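Local coordinates for putative membrane protein (Corynebacterium diphtheriae NCTC 13129, PDB 3C8I) that is of unknown function, belongs to the DUF3239 family and is represented here by the C-terminal part of a longer, putative membrane protein, at residues Leu16-Val24 / Gln117-Leu128; Met32-Asp40 / Asp86-Met94. All coordinates share one frame; numbering follows the deposited sequence.

Interaction 1. Residues Leu16-Val24 / Gln117-Leu128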
loop_
_atom_site.group_PDB
_atom_site.type_symbol
_atom_site.label_atom_id
_atom_site.label_comp_id
_atom_site.label_asym_id
_atom_site.label_seq_id
_atom_site.Cartn_x
_atom_site.Cartn_y
_atom_site.Cartn_z
ATOM N N LEU B 16 22.524 6.493 -4.441
ATOM C CA LEU B 16 21.898 7.305 -5.452
ATOM C C LEU B 16 21.587 6.466 -6.668
ATOM O O LEU B 16 22.426 5.704 -7.127
ATOM C CB LEU B 16 22.809 8.461 -5.854
ATOM C CG LEU B 16 22.891 9.591 -4.829
ATOM C CD1 LEU B 16 24.003 10.568 -5.242
ATOM C CD2 LEU B 16 21.513 10.283 -4.671
ATOM N N VAL B 17 20.389 6.649 -7.205
ATOM C CA VAL B 17 20.009 6.070 -8.471
ATOM C C VAL B 17 19.525 7.196 -9.384
ATOM O O VAL B 17 18.931 8.169 -8.922
ATOM C CB VAL B 17 18.928 4.943 -8.302
ATOM C CG1 VAL B 17 19.461 3.821 -7.407
ATOM C CG2 VAL B 17 17.597 5.475 -7.740
ATOM N N PRO B 18 19.766 7.065 -10.686
ATOM C CA PRO B 18 19.128 8.022 -11.586
ATOM C C PRO B 18 17.633 7.734 -11.743
ATOM O O PRO B 18 17.222 6.564 -11.772
ATOM C CB PRO B 18 19.845 7.792 -12.906
ATOM C CG PRO B 18 20.288 6.390 -12.845
ATOM C CD PRO B 18 20.581 6.079 -11.422
ATOM N N ALA B 19 16.846 8.798 -11.824
ATOM C CA ALA B 19 15.444 8.710 -12.221
ATOM C C ALA B 19 15.138 9.826 -13.231
ATOM O O ALA B 19 15.892 10.811 -13.339
ATOM C CB ALA B 19 14.503 8.771 -10.981
ATOM N N MET B 20 14.057 9.664 -13.977
ATOM C CA MET B 20 13.722 10.560 -15.061
ATOM C C MET B 20 12.218 10.543 -15.285
ATOM O O MET B 20 11.571 9.492 -15.164
ATOM C CB MET B 20 14.452 10.072 -16.333
ATOM C CG MET B 20 14.396 11.005 -17.564
ATOM S SD MET B 20 15.520 10.417 -18.894
ATOM C CE MET B 20 17.050 10.441 -18.031
ATOM N N ILE B 21 11.665 11.695 -15.662
ATOM C CA ILE B 21 10.239 11.789 -15.968
ATOM C C ILE B 21 9.989 11.060 -17.283
ATOM O O ILE B 21 10.558 11.413 -18.328
ATOM C CB ILE B 21 9.709 13.232 -16.050
ATOM C CG1 ILE B 21 10.003 14.018 -14.761
ATOM C CG2 ILE B 21 8.197 13.217 -16.423
ATOM C CD1 ILE B 21 9.547 15.501 -14.814
ATOM N N ALA B 22 9.131 10.044 -17.214
ATOM C CA ALA B 22 8.829 9.163 -18.355
ATOM C C ALA B 22 7.473 9.492 -18.977
ATOM O O ALA B 22 7.217 9.166 -20.145
ATOM C CB ALA B 22 8.880 7.685 -17.897
ATOM N N GLU B 23 6.603 10.135 -18.205
ATOM C CA GLU B 23 5.283 10.503 -18.669
ATOM C C GLU B 23 4.697 11.606 -17.790
ATOM O O GLU B 23 4.906 11.622 -16.569
ATOM C CB GLU B 23 4.370 9.273 -18.679
ATOM C CG GLU B 23 2.889 9.612 -18.860
ATOM C CD GLU B 23 2.003 8.404 -18.773
ATOM O OE1 GLU B 23 1.970 7.660 -19.769
ATOM O OE2 GLU B 23 1.345 8.211 -17.719
ATOM N N VAL B 24 3.967 12.527 -18.422
ATOM C CA VAL B 24 3.354 13.655 -17.730
ATOM C C VAL B 24 1.864 13.711 -18.043
ATOM O O VAL B 24 1.467 13.645 -19.208
ATOM C CB VAL B 24 4.050 14.980 -18.122
ATOM C CG1 VAL B 24 3.255 16.193 -17.627
ATOM C CG2 VAL B 24 5.487 15.001 -17.581
ATOM N N GLN B 117 24.993 5.435 -16.428
ATOM C CA GLN B 117 23.711 5.106 -15.825
ATOM C C GLN B 117 22.649 6.078 -16.309
ATOM O O GLN B 117 21.539 5.666 -16.633
ATOM C CB GLN B 117 23.799 5.110 -14.304
ATOM C CG GLN B 117 24.564 3.933 -13.739
ATOM C CD GLN B 117 24.585 3.894 -12.221
ATOM O OE1 GLN B 117 23.686 4.417 -11.532
ATOM N NE2 GLN B 117 25.607 3.244 -11.682
ATOM N N TRP B 118 22.990 7.368 -16.374
ATOM C CA TRP B 118 22.084 8.344 -16.976
ATOM C C TRP B 118 21.734 7.946 -18.405
ATOM O O TRP B 118 20.573 7.914 -18.771
ATOM C CB TRP B 118 22.653 9.768 -16.947
ATOM C CG TRP B 118 22.567 10.425 -15.595
ATOM C CD1 TRP B 118 23.603 10.825 -14.822
ATOM C CD2 TRP B 118 21.377 10.747 -14.881
ATOM N NE1 TRP B 118 23.140 11.377 -13.650
ATOM C CE2 TRP B 118 21.768 11.347 -13.663
ATOM C CE3 TRP B 118 20.010 10.583 -15.146
ATOM C CZ2 TRP B 118 20.838 11.778 -12.698
ATOM C CZ3 TRP B 118 19.079 11.019 -14.188
ATOM C CH2 TRP B 118 19.499 11.598 -12.976
ATOM N N THR B 119 22.734 7.609 -19.206
ATOM C CA THR B 119 22.473 7.274 -20.599
ATOM C C THR B 119 21.661 5.957 -20.736
ATOM O O THR B 119 20.697 5.891 -21.507
ATOM C CB THR B 119 23.790 7.329 -21.454
ATOM O OG1 THR B 119 24.644 6.232 -21.106
ATOM C CG2 THR B 119 24.533 8.630 -21.219
ATOM N N THR B 120 22.007 4.931 -19.964
ATOM C CA THR B 120 21.196 3.699 -19.903
ATOM C C THR B 120 19.716 3.977 -19.596
ATOM O O THR B 120 18.817 3.435 -20.245
ATOM C CB THR B 120 21.745 2.702 -18.831
ATOM O OG1 THR B 120 23.031 2.215 -19.241
ATOM C CG2 THR B 120 20.786 1.505 -18.628
ATOM N N LEU B 121 19.463 4.828 -18.600
ATOM C CA LEU B 121 18.085 5.207 -18.272
ATOM C C LEU B 121 17.422 5.956 -19.441
ATOM O O LEU B 121 16.313 5.615 -19.834
ATOM C CB LEU B 121 18.034 6.041 -16.986
ATOM C CG LEU B 121 16.645 6.509 -16.515
ATOM C CD1 LEU B 121 15.646 5.340 -16.358
ATOM C CD2 LEU B 121 16.791 7.304 -15.244
ATOM N N SER B 122 18.113 6.967 -19.992
ATOM C CA SER B 122 17.577 7.731 -21.116
ATOM C C SER B 122 17.213 6.827 -22.285
ATOM O O SER B 122 16.145 6.968 -22.872
ATOM C CB SER B 122 18.578 8.785 -21.574
ATOM O OG SER B 122 18.832 9.701 -20.520
ATOM N N LYS B 123 18.090 5.881 -22.597
ATOM C CA LYS B 123 17.843 4.939 -23.698
ATOM C C LYS B 123 16.682 4.000 -23.470
ATOM O O LYS B 123 16.217 3.378 -24.412
ATOM C CB LYS B 123 19.103 4.127 -24.009
ATOM C CG LYS B 123 19.985 4.802 -25.015
ATOM C CD LYS B 123 21.474 4.591 -24.758
ATOM C CE LYS B 123 22.070 5.793 -24.032
ATOM N NZ LYS B 123 23.172 5.428 -23.079
ATOM N N ASN B 124 16.206 3.895 -22.224
ATOM C CA ASN B 124 15.138 2.967 -21.886
ATOM C C ASN B 124 13.844 3.639 -21.436
ATOM O O ASN B 124 12.895 2.952 -21.062
ATOM C CB ASN B 124 15.649 1.976 -20.835
ATOM C CG ASN B 124 16.633 0.957 -21.426
ATOM O OD1 ASN B 124 16.222 0.056 -22.156
ATOM N ND2 ASN B 124 17.920 1.096 -21.114
ATOM N N LEU B 125 13.783 4.968 -21.511
ATOM C CA LEU B 125 12.559 5.691 -21.142
ATOM C C LEU B 125 11.373 5.204 -21.930
ATOM O O LEU B 125 10.244 5.175 -21.420
ATOM C CB LEU B 125 12.675 7.199 -21.390
ATOM C CG LEU B 125 13.047 8.191 -20.304
ATOM C CD1 LEU B 125 12.508 9.586 -20.738
ATOM C CD2 LEU B 125 12.609 7.807 -18.846
ATOM N N ASN B 126 11.638 4.859 -23.195
ATOM C CA ASN B 126 10.609 4.356 -24.102
ATOM C C ASN B 126 10.058 2.980 -23.735
ATOM O O ASN B 126 8.998 2.592 -24.230
ATOM C CB ASN B 126 11.068 4.428 -25.593
ATOM C CG ASN B 126 12.382 3.672 -25.879
ATOM O OD1 ASN B 126 12.673 2.635 -25.286
ATOM N ND2 ASN B 126 13.163 4.189 -26.842
ATOM N N LYS B 127 10.719 2.262 -22.816
ATOM C CA LYS B 127 10.193 0.969 -22.329
ATOM C C LYS B 127 9.137 1.099 -21.229
ATOM O O LYS B 127 8.739 0.088 -20.655
ATOM C CB LYS B 127 11.325 0.040 -21.851
ATOM C CG LYS B 127 12.338 -0.319 -22.925
ATOM C CD LYS B 127 13.151 -1.563 -22.566
ATOM C CE LYS B 127 14.177 -1.943 -23.654
ATOM N NZ LYS B 127 13.807 -1.567 -25.080
ATOM N N LEU B 128 8.666 2.316 -20.953
ATOM C CA LEU B 128 7.644 2.557 -19.924
ATOM C C LEU B 128 6.491 1.559 -19.941
ATOM O O LEU B 128 6.058 1.067 -18.914
ATOM C CB LEU B 128 7.084 3.991 -20.048
ATOM C CG LEU B 128 5.960 4.453 -19.099
ATOM C CD1 LEU B 128 6.416 4.408 -17.648
ATOM C CD2 LEU B 128 5.471 5.876 -19.470
HETATM O O HOH W 1 24.093 5.676 -9.296
#
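A helix laid along one face of an antiparallel sheet meets strand 16-24 here: Trp118 and Leu121 of the helix, then Leu125 and Leu128 of the turn that follows it, face Pro18, Met20 and Ala22. Pro18 CB sits over the benzene ring of the Trp118 indole, 3.6 Å from its centroid, a CH-pi contact off the centre of the indole as a whole. At the edge of the indole, in its plane, Ala19 O lies 3.3 Å from Trp118 CZ3. Trp118 NE1 donates to Glu110 O, which fixes the far side of the ring, and Arg70 adds a cation-pi contact. Leu121 CD2 presses against the backbone between Pro18 and Met20, 3.6 Å from Ala19 CA. In this alpha/beta packing, helix 117-124 runs in the same general direction as the strand, the two axes 8.5 Å apart and inclined by 32°. Met20 is extended as far as SD, which touches Leu125 CG at 3.6 Å, the two side chains crossing nearly at right angles; a bend at chi3 (-59°) then carries CE to Ser122 OG, a tight 3.1 Å. Farther along, Leu125 CD2 meets Ala22 CB, and Leu128 CD2 touches Glu23 CB at 3.7 Å, while the Glu23 carboxylate turns to Asn25 and Arg132 of its own chain and to Arg27 of a second subunit. At the opposite end one water donates to both Leu16 O and Gln117 OE1.

Interaction 2. Residues Met32-Asp40 / Asp86-Met94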
loop_
_atom_site.group_PDB
_atom_site.type_symbol
_atom_site.label_atom_id
_atom_site.label_comp_id
_atom_site.label_asym_id
_atom_site.label_seq_id
_atom_site.Cartn_x
_atom_site.Cartn_y
_atom_site.Cartn_z
ATOM N N MET B 32 10.771 6.998 -13.947
ATOM C CA MET B 32 11.439 5.704 -14.130
ATOM C C MET B 32 12.813 5.834 -13.514
ATOM O O MET B 32 13.490 6.830 -13.754
ATOM C CB MET B 32 11.575 5.371 -15.627
ATOM C CG MET B 32 12.234 3.994 -15.947
ATOM S SD MET B 32 12.439 3.637 -17.748
ATOM C CE MET B 32 10.744 3.492 -18.140
ATOM N N ALA B 33 13.231 4.838 -12.741
ATOM C CA ALA B 33 14.573 4.800 -12.158
ATOM C C ALA B 33 15.338 3.571 -12.605
ATOM O O ALA B 33 14.739 2.540 -12.876
ATOM C CB ALA B 33 14.510 4.836 -10.595
ATOM N N LEU B 34 16.666 3.700 -12.693
ATOM C CA LEU B 34 17.563 2.574 -12.964
ATOM C C LEU B 34 18.088 2.031 -11.626
ATOM O O LEU B 34 18.824 2.709 -10.908
ATOM C CB LEU B 34 18.723 3.009 -13.896
ATOM C CG LEU B 34 19.706 1.908 -14.342
ATOM C CD1 LEU B 34 19.085 0.941 -15.339
ATOM C CD2 LEU B 34 21.009 2.478 -14.912
ATOM N N VAL B 35 17.693 0.804 -11.297
ATOM C CA VAL B 35 17.980 0.204 -10.006
ATOM C C VAL B 35 18.694 -1.158 -10.138
ATOM O O VAL B 35 18.639 -1.843 -11.177
ATOM C CB VAL B 35 16.682 0.042 -9.143
ATOM C CG1 VAL B 35 16.117 1.409 -8.720
ATOM C CG2 VAL B 35 15.625 -0.810 -9.841
ATOM N N ASN B 36 19.396 -1.523 -9.074
ATOM C CA ASN B 36 20.107 -2.775 -8.985
ATOM C C ASN B 36 19.271 -3.732 -8.169
ATOM O O ASN B 36 19.015 -3.469 -6.998
ATOM C CB ASN B 36 21.451 -2.543 -8.290
ATOM C CG ASN B 36 22.290 -3.809 -8.138
ATOM O OD1 ASN B 36 21.949 -4.885 -8.621
ATOM N ND2 ASN B 36 23.428 -3.657 -7.478
ATOM N N THR B 37 18.845 -4.836 -8.768
ATOM C CA THR B 37 18.003 -5.802 -8.039
ATOM C C THR B 37 18.759 -6.776 -7.132
ATOM O O THR B 37 18.125 -7.568 -6.406
ATOM C CB THR B 37 17.053 -6.588 -8.964
ATOM O OG1 THR B 37 17.795 -7.479 -9.789
ATOM C CG2 THR B 37 16.250 -5.667 -9.829
ATOM N N ASN B 38 20.092 -6.737 -7.134
ATOM C CA ASN B 38 20.866 -7.578 -6.196
ATOM C C ASN B 38 20.753 -7.083 -4.764
ATOM O O ASN B 38 20.966 -5.904 -4.495
ATOM C CB ASN B 38 22.368 -7.618 -6.565
ATOM C CG ASN B 38 22.647 -8.432 -7.800
ATOM O OD1 ASN B 38 21.892 -9.347 -8.141
ATOM N ND2 ASN B 38 23.767 -8.129 -8.481
ATOM N N VAL B 39 20.459 -7.992 -3.838
ATOM C CA VAL B 39 20.465 -7.630 -2.426
ATOM C C VAL B 39 21.893 -7.280 -1.969
ATOM O O VAL B 39 22.079 -6.303 -1.241
ATOM C CB VAL B 39 19.782 -8.703 -1.551
ATOM C CG1 VAL B 39 19.962 -8.374 -0.075
ATOM C CG2 VAL B 39 18.277 -8.785 -1.913
ATOM N N ASP B 40 22.894 -8.013 -2.482
ATOM C CA ASP B 40 24.310 -7.687 -2.230
ATOM C C ASP B 40 24.864 -6.688 -3.243
ATOM O O ASP B 40 25.081 -7.040 -4.416
ATOM C CB ASP B 40 25.150 -8.952 -2.255
ATOM C CG ASP B 40 26.624 -8.704 -1.900
ATOM O OD1 ASP B 40 27.134 -7.563 -1.986
ATOM O OD2 ASP B 40 27.278 -9.692 -1.549
ATOM N N ASP B 86 18.552 -13.270 -2.561
ATOM C CA ASP B 86 19.570 -12.499 -3.277
ATOM C C ASP B 86 19.018 -11.428 -4.242
ATOM O O ASP B 86 19.804 -10.603 -4.718
ATOM C CB ASP B 86 20.540 -13.410 -4.065
ATOM C CG ASP B 86 21.058 -14.589 -3.249
ATOM O OD1 ASP B 86 21.334 -14.422 -2.034
ATOM O OD2 ASP B 86 21.189 -15.687 -3.843
ATOM N N SER B 87 17.705 -11.424 -4.534
ATOM C CA SER B 87 17.115 -10.397 -5.413
ATOM C C SER B 87 15.925 -9.671 -4.797
ATOM O O SER B 87 15.142 -10.284 -4.072
ATOM C CB SER B 87 16.632 -11.011 -6.718
ATOM O OG SER B 87 17.684 -11.662 -7.386
ATOM N N TRP B 88 15.807 -8.381 -5.109
ATOM C CA TRP B 88 14.579 -7.599 -4.864
ATOM C C TRP B 88 13.640 -7.803 -6.027
ATOM O O TRP B 88 14.060 -7.752 -7.183
ATOM C CB TRP B 88 14.881 -6.113 -4.755
ATOM C CG TRP B 88 15.933 -5.733 -3.771
ATOM C CD1 TRP B 88 17.183 -5.265 -4.051
ATOM C CD2 TRP B 88 15.812 -5.746 -2.354
ATOM N NE1 TRP B 88 17.856 -5.004 -2.885
ATOM C CE2 TRP B 88 17.035 -5.299 -1.826
ATOM C CE3 TRP B 88 14.776 -6.100 -1.468
ATOM C CZ2 TRP B 88 17.266 -5.197 -0.450
ATOM C CZ3 TRP B 88 15.004 -5.998 -0.096
ATOM C CH2 TRP B 88 16.237 -5.545 0.397
ATOM N N ASP B 89 12.374 -8.081 -5.730
ATOM C CA ASP B 89 11.341 -8.188 -6.771
ATOM C C ASP B 89 10.490 -6.903 -6.897
ATOM O O ASP B 89 9.730 -6.736 -7.842
ATOM C CB ASP B 89 10.467 -9.431 -6.543
ATOM C CG ASP B 89 10.884 -10.623 -7.431
ATOM O OD1 ASP B 89 11.956 -10.551 -8.080
ATOM O OD2 ASP B 89 10.152 -11.637 -7.491
ATOM N N GLN B 90 10.679 -5.993 -5.965
ATOM C CA GLN B 90 10.014 -4.700 -5.956
ATOM C C GLN B 90 10.956 -3.704 -5.327
ATOM O O GLN B 90 11.597 -4.029 -4.336
ATOM C CB GLN B 90 8.706 -4.777 -5.137
ATOM C CG GLN B 90 7.822 -3.497 -5.192
ATOM C CD GLN B 90 8.261 -2.386 -4.278
ATOM O OE1 GLN B 90 7.998 -1.201 -4.564
ATOM N NE2 GLN B 90 8.926 -2.716 -3.200
ATOM N N ILE B 91 11.053 -2.499 -5.904
ATOM C CA ILE B 91 11.902 -1.420 -5.363
ATOM C C ILE B 91 11.175 -0.074 -5.525
ATOM O O ILE B 91 10.720 0.233 -6.629
ATOM C CB ILE B 91 13.267 -1.341 -6.125
ATOM C CG1 ILE B 91 14.092 -2.620 -5.912
ATOM C CG2 ILE B 91 14.061 -0.108 -5.695
ATOM C CD1 ILE B 91 15.386 -2.682 -6.730
ATOM N N SER B 92 11.057 0.688 -4.439
ATOM C CA SER B 92 10.489 2.055 -4.474
ATOM C C SER B 92 11.566 3.127 -4.574
ATOM O O SER B 92 12.331 3.327 -3.611
ATOM C CB SER B 92 9.656 2.374 -3.234
ATOM O OG SER B 92 8.591 1.470 -3.119
ATOM N N PRO B 93 11.628 3.813 -5.722
ATOM C CA PRO B 93 12.520 4.966 -5.819
ATOM C C PRO B 93 11.840 6.218 -5.265
ATOM O O PRO B 93 10.621 6.343 -5.366
ATOM C CB PRO B 93 12.759 5.097 -7.319
ATOM C CG PRO B 93 11.491 4.565 -7.961
ATOM C CD PRO B 93 10.873 3.591 -6.982
ATOM N N MET B 94 12.618 7.115 -4.681
ATOM C CA MET B 94 12.125 8.436 -4.269
ATOM C C MET B 94 13.075 9.524 -4.753
ATOM O O MET B 94 14.291 9.339 -4.732
ATOM C CB MET B 94 11.982 8.528 -2.732
ATOM C CG MET B 94 13.265 8.368 -1.927
ATOM S SD MET B 94 13.129 8.882 -0.145
ATOM C CE MET B 94 13.065 10.664 -0.273
HETATM O O HOH W 2 19.075 -9.732 -8.829
HETATM O O HOH W 3 20.463 -3.836 -1.626
HETATM O O HOH W 4 22.481 -10.520 -4.204
#
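The Trp88 indole carries Val39 CG2 over the centre of one face, 3.9 Å from the centroid of the five-membered ring, a CH-pi contact in which the two side chains cross at about a right angle. At the ring edge, in the plane, NE1 donates to a water at 3.1 Å, and that water in turn donates to Val39 O; Asn36 O also lies near the plane, beside CD1. The backbones beneath are joined by a single antiparallel bridge between Asn38 and Ser87. Trp88 N reaches Thr37 O at 2.8 Å with a 164° angle at the hydrogen and lies in the carbonyl plane, whereas Val39 N donates almost linearly to Asp86 O at 2.8 Å from well above the carbonyl plane. Thr37 O also receives a CA-H...O contact from Ser87 CA at 3.2 Å. A second water ties Thr37 OG1, Asn38 OD1 and Ser87 OG together; Thr37 OG1 is further bonded to Glu140 and Ser87 OG to Asn84. Asn36 OD1 accepts from Asn38 N, forming an Asx turn as the chain leaves the strand, and from Arg46 N. Away from the bridge the contact turns apolar. With CG1 anti to the carbonyl carbon (chi1 -64°), Ile91 sends CD1 tip to tip against Val35 CG2 at 3.6 Å, and Ala33 CB meets Pro93 CB at 3.7 Å. The axes of strands 32-36 and 90-94 approach to 8.1 Å at 121°, crossing face to face although strands 70-80 and 16-24 separate them in sheet order. Such a meeting of non-adjacent strands across an apolar interior is consistent with a strongly coiled, barrel-like antiparallel sheet.

The centres of the two interactions lie about 14 Å apart. Strand 29-36, which carries part of interaction 2, neighbours strand 16-24, to which it is probably hydrogen-bonded through Met20 O to Met32 N and Pro18 O to Leu34 N. Met32 and Leu34 of that strand touch helix 115-124 of interaction 1, whereas Ala33 and Val35 point to the strand of interaction 2. Along the chain the segments come in the order 16-24, 32-40, 86-94 and 117-128, so interaction 1 encloses interaction 2. Between them the contacts reveal a coiled sheet, with 88-95 brought across 29-36, and a helix packed against its other side.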